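Local coordinates for protein 2,3-dihydroxybenzoate-AMP ligase (Mycobacterium smegmatis, PDB 5KEI) that belongs to the ANL superfamily of AMP-binding enzymes, with a large AMP-binding region followed by a smaller C-terminal domain, at residues V534-P537 with S538-T542; V110-F113 with G114-A118. All coordinates share one frame; numbering follows the deposited sequence.

Contact 1. Residues V534-P537 with S538-T542; sequences VPMP and SLPTT
Met536 and Pro540 meet in the chain that follows strand 532-535: the methionine methyl CE lies 3.8 Å from Pro540 CD, and the two side chains cross at about a right angle. The same methyl also approaches the backbone in between, with CE 3.3 Å from Ser538 O, while Met536 CB comes within 3.5 Å of that oxygen from nearer the main chain. The side chain therefore curves round Ser538 O and ends on the proline ring. Its torsions explain this course. CG stands anti to the carbonyl carbon, the next bond is extended, and a bend at the last one (chi3 64°) swings CE round to the proline. A flexible, unbranched apolar chain suits such a path. Leu539 is a looser neighbour, its CD2 4.5 Å from Met536 SD. It packs on Val502 and Val504 of strand 498-505, on Ala484 and Ala486 of strand 482-492, and on Ile547. Met536 touches Val502 too, and Gln555 near the C-terminus.

Backbone bonds fix the two ends of the turn, Met536 to Val503 and Pro540 to Asp548. Between them Pro537, whose ring restricts phi to -69°, suits the change of direction, and Ser538 follows in an extended conformation (phi -163°). The serine suits this exposed corner, being small and polar.

No hydrogen bond joins 534-537 to 538-542. What links them directly is covalent continuity and apolar packing of a thioether against a pyrrolidine ring, a contact with little directional demand, so the shape of this surface turn probably owes more to Pro537, to the packing of Leu539 and to the backbone bonds with Val503 and Asp548.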
loop_
_atom_site.group_PDB
_atom_site.type_symbol
_atom_site.label_atom_id
_atom_site.label_comp_id
_atom_site.label_asym_id
_atom_site.label_seq_id
_atom_site.Cartn_x
_atom_site.Cartn_y
_atom_site.Cartn_z
ATOM N N VAL A 534 -14.288 -29.776 6.789
ATOM C CA VAL A 534 -13.641 -30.536 7.865
ATOM C C VAL A 534 -12.956 -29.605 8.867
ATOM O O VAL A 534 -12.025 -28.883 8.513
ATOM C CB VAL A 534 -12.615 -31.551 7.305
ATOM C CG1 VAL A 534 -11.696 -32.043 8.394
ATOM C CG2 VAL A 534 -13.323 -32.726 6.641
ATOM N N PRO A 535 -13.443 -29.594 10.122
ATOM C CA PRO A 535 -12.855 -28.764 11.181
ATOM C C PRO A 535 -11.574 -29.345 11.783
ATOM O O PRO A 535 -11.449 -30.550 11.980
ATOM C CB PRO A 535 -13.968 -28.696 12.238
ATOM C CG PRO A 535 -15.216 -29.105 11.513
ATOM C CD PRO A 535 -14.759 -30.117 10.514
ATOM N N MET A 536 -10.620 -28.469 12.065
ATOM C CA MET A 536 -9.392 -28.858 12.743
ATOM C C MET A 536 -9.103 -27.809 13.803
ATOM O O MET A 536 -9.481 -26.653 13.635
ATOM C CB MET A 536 -8.221 -28.988 11.755
ATOM C CG MET A 536 -8.247 -30.235 10.866
ATOM S SD MET A 536 -6.720 -30.398 9.898
ATOM C CE MET A 536 -5.489 -30.635 11.182
ATOM N N PRO A 537 -8.462 -28.206 14.917
ATOM C CA PRO A 537 -8.126 -27.212 15.949
ATOM C C PRO A 537 -7.047 -26.229 15.469
ATOM O O PRO A 537 -6.955 -25.104 15.978
ATOM C CB PRO A 537 -7.634 -28.069 17.117
ATOM C CG PRO A 537 -7.166 -29.337 16.482
ATOM C CD PRO A 537 -8.088 -29.573 15.318
ATOM N N SER A 538 -6.261 -26.657 14.484
ATOM C CA SER A 538 -5.306 -25.782 13.805
ATOM C C SER A 538 -4.848 -26.393 12.478
ATOM O O SER A 538 -5.015 -27.590 12.238
ATOM C CB SER A 538 -4.100 -25.490 14.706
ATOM O OG SER A 538 -3.581 -26.683 15.268
ATOM N N LEU A 539 -4.281 -25.562 11.612
ATOM C CA LEU A 539 -3.793 -26.041 10.329
ATOM C C LEU A 539 -2.286 -26.257 10.371
ATOM O O LEU A 539 -1.545 -25.424 10.896
ATOM C CB LEU A 539 -4.159 -25.062 9.208
ATOM C CG LEU A 539 -5.652 -24.801 8.977
ATOM C CD1 LEU A 539 -5.833 -23.773 7.879
ATOM C CD2 LEU A 539 -6.393 -26.091 8.640
ATOM N N PRO A 540 -1.830 -27.403 9.854
ATOM C CA PRO A 540 -0.391 -27.608 9.687
ATOM C C PRO A 540 0.230 -26.601 8.707
ATOM O O PRO A 540 -0.417 -26.177 7.743
ATOM C CB PRO A 540 -0.298 -29.041 9.146
ATOM C CG PRO A 540 -1.697 -29.400 8.710
ATOM C CD PRO A 540 -2.595 -28.637 9.621
ATOM N N THR A 541 1.484 -26.239 8.967
ATOM C CA THR A 541 2.210 -25.250 8.172
ATOM C C THR A 541 3.608 -25.728 7.805
ATOM O O THR A 541 4.202 -26.535 8.519
ATOM C CB THR A 541 2.342 -23.913 8.926
ATOM O OG1 THR A 541 2.901 -24.152 10.228
ATOM C CG2 THR A 541 0.986 -23.228 9.057
ATOM N N THR A 542 4.134 -25.227 6.693
ATOM C CA THR A 542 5.545 -25.436 6.362
ATOM C C THR A 542 6.435 -24.505 7.196
ATOM O O THR A 542 5.933 -23.639 7.924
ATOM C CB THR A 542 5.822 -25.205 4.860
ATOM O OG1 THR A 542 5.575 -23.836 4.514
ATOM C CG2 THR A 542 4.939 -26.103 4.012
#

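Contact 2. Residues V110-F113 with G114-A118; sequences VALF and GLLRA
Leu116 packs back on the preceding turn of helix 107-117, against Leu112 and Phe113. Its CB lies 3.5 Å from Leu112 O, and CG comes closer to that same oxygen, at 3.1 Å. The first torsion, -70°, sets CG anti to the carbonyl carbon and directs the chain back along the helix. At the tip, CD1 touches both side chains: it is 4.2 Å from Leu112 CG and 4.0 Å from Phe113 CD2, meeting the ring at a slant. Branched leucines and a flat phenylalanine suit this buried apolar surface, which continues onto Pro122, also touched by Leu116, and onto Leu267 and Met270 beside Phe113.

Leu112 O also accepts the Leu116 N-H at 2.9 Å, one of four successive i to i+4 bonds; the last runs from Arg117 N to Phe113 O. Arg117 CG passes 3.0 Å from Phe113 O, and the chain then carries its buried guanidinium to salt bridges with Asp77 and Asp48, which probably offset its charge. Gly114 has no side chain to crowd the Val110 carbonyl. This is the connecting helix of a beta-alpha-beta unit, between strands 97-101 and 121-124, its apolar side chains packed on the sheet and on neighbouring helices.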
loop_
_atom_site.group_PDB
_atom_site.type_symbol
_atom_site.label_atom_id
_atom_site.label_comp_id
_atom_site.label_asym_id
_atom_site.label_seq_id
_atom_site.Cartn_x
_atom_site.Cartn_y
_atom_site.Cartn_z
ATOM N N VAL A 110 -2.288 19.422 2.239
ATOM C CA VAL A 110 -2.815 20.173 3.384
ATOM C C VAL A 110 -3.491 19.224 4.369
ATOM O O VAL A 110 -3.263 19.315 5.573
ATOM C CB VAL A 110 -3.815 21.257 2.952
ATOM C CG1 VAL A 110 -4.271 22.073 4.151
ATOM C CG2 VAL A 110 -3.205 22.139 1.868
ATOM N N ALA A 111 -4.289 18.292 3.846
ATOM C CA ALA A 111 -4.929 17.271 4.669
ATOM C C ALA A 111 -3.936 16.297 5.334
ATOM O O ALA A 111 -4.077 15.977 6.517
ATOM C CB ALA A 111 -5.927 16.493 3.839
ATOM N N LEU A 112 -2.944 15.816 4.586
ATOM C CA LEU A 112 -2.023 14.827 5.129
ATOM C C LEU A 112 -1.263 15.397 6.350
ATOM O O LEU A 112 -1.325 14.832 7.441
ATOM C CB LEU A 112 -1.064 14.346 4.035
ATOM C CG LEU A 112 0.023 13.339 4.435
ATOM C CD1 LEU A 112 -0.552 12.016 4.948
ATOM C CD2 LEU A 112 0.995 13.091 3.269
ATOM N N PHE A 113 -0.588 16.532 6.185
ATOM C CA PHE A 113 0.206 17.083 7.279
ATOM C C PHE A 113 -0.684 17.739 8.338
ATOM O O PHE A 113 -0.357 17.703 9.522
ATOM C CB PHE A 113 1.258 18.061 6.734
ATOM C CG PHE A 113 2.325 17.377 5.943
ATOM C CD1 PHE A 113 2.280 17.351 4.559
ATOM C CD2 PHE A 113 3.329 16.684 6.586
ATOM C CE1 PHE A 113 3.246 16.680 3.833
ATOM C CE2 PHE A 113 4.294 16.011 5.872
ATOM C CZ PHE A 113 4.252 16.014 4.492
ATOM N N GLY A 114 -1.824 18.287 7.911
ATOM C CA GLY A 114 -2.835 18.784 8.823
ATOM C C GLY A 114 -3.259 17.690 9.778
ATOM O O GLY A 114 -3.213 17.854 11.001
ATOM N N LEU A 115 -3.655 16.553 9.219
ATOM C CA LEU A 115 -4.012 15.395 10.025
ATOM C C LEU A 115 -2.860 14.909 10.920
ATOM O O LEU A 115 -3.063 14.621 12.107
ATOM C CB LEU A 115 -4.496 14.266 9.113
ATOM C CG LEU A 115 -5.936 14.437 8.617
ATOM C CD1 LEU A 115 -6.248 13.492 7.484
ATOM C CD2 LEU A 115 -6.899 14.221 9.781
ATOM N N LEU A 116 -1.656 14.821 10.355
ATOM C CA LEU A 116 -0.495 14.333 11.103
ATOM C C LEU A 116 -0.173 15.221 12.307
ATOM O O LEU A 116 0.208 14.729 13.376
ATOM C CB LEU A 116 0.737 14.240 10.196
ATOM C CG LEU A 116 0.732 13.152 9.119
ATOM C CD1 LEU A 116 1.925 13.331 8.197
ATOM C CD2 LEU A 116 0.711 11.755 9.722
ATOM N N ARG A 117 -0.320 16.528 12.124
ATOM C CA ARG A 117 0.030 17.477 13.175
ATOM C C ARG A 117 -1.018 17.508 14.279
ATOM O O ARG A 117 -0.736 17.968 15.372
ATOM C CB ARG A 117 0.233 18.873 12.594
ATOM C CG ARG A 117 1.389 18.936 11.617
ATOM C CD ARG A 117 2.128 20.212 11.695
ATOM N NE ARG A 117 3.401 20.078 11.004
ATOM C CZ ARG A 117 3.780 20.883 10.027
ATOM N NH1 ARG A 117 2.990 21.885 9.671
ATOM N NH2 ARG A 117 4.945 20.702 9.428
ATOM N N ALA A 118 -2.219 17.006 14.001
ATOM C CA ALA A 118 -3.199 16.816 15.059
ATOM C C ALA A 118 -2.937 15.477 15.765
ATOM O O ALA A 118 -3.556 15.152 16.786
ATOM C CB ALA A 118 -4.612 16.879 14.506
#

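How the contacts relate
Contacts 1 and 2 lie in different parts of the enzyme, on opposite sides of the chain's centre, with their centres 44 Å apart and their nearest atoms about 35 Å apart. They do not touch. Contact 2 comes first in the sequence, within the large AMP-binding region, where its helix connects two parallel strands of a mixed sheet; contact 1 belongs to the C-terminal domain, at the edge of a small three-stranded sheet. Their settings differ accordingly: one is buried and regular, the other lies at the surface, mostly in loop, at the end of an edge strand. Each is a local feature of its own region, and neither includes an identified ligand site.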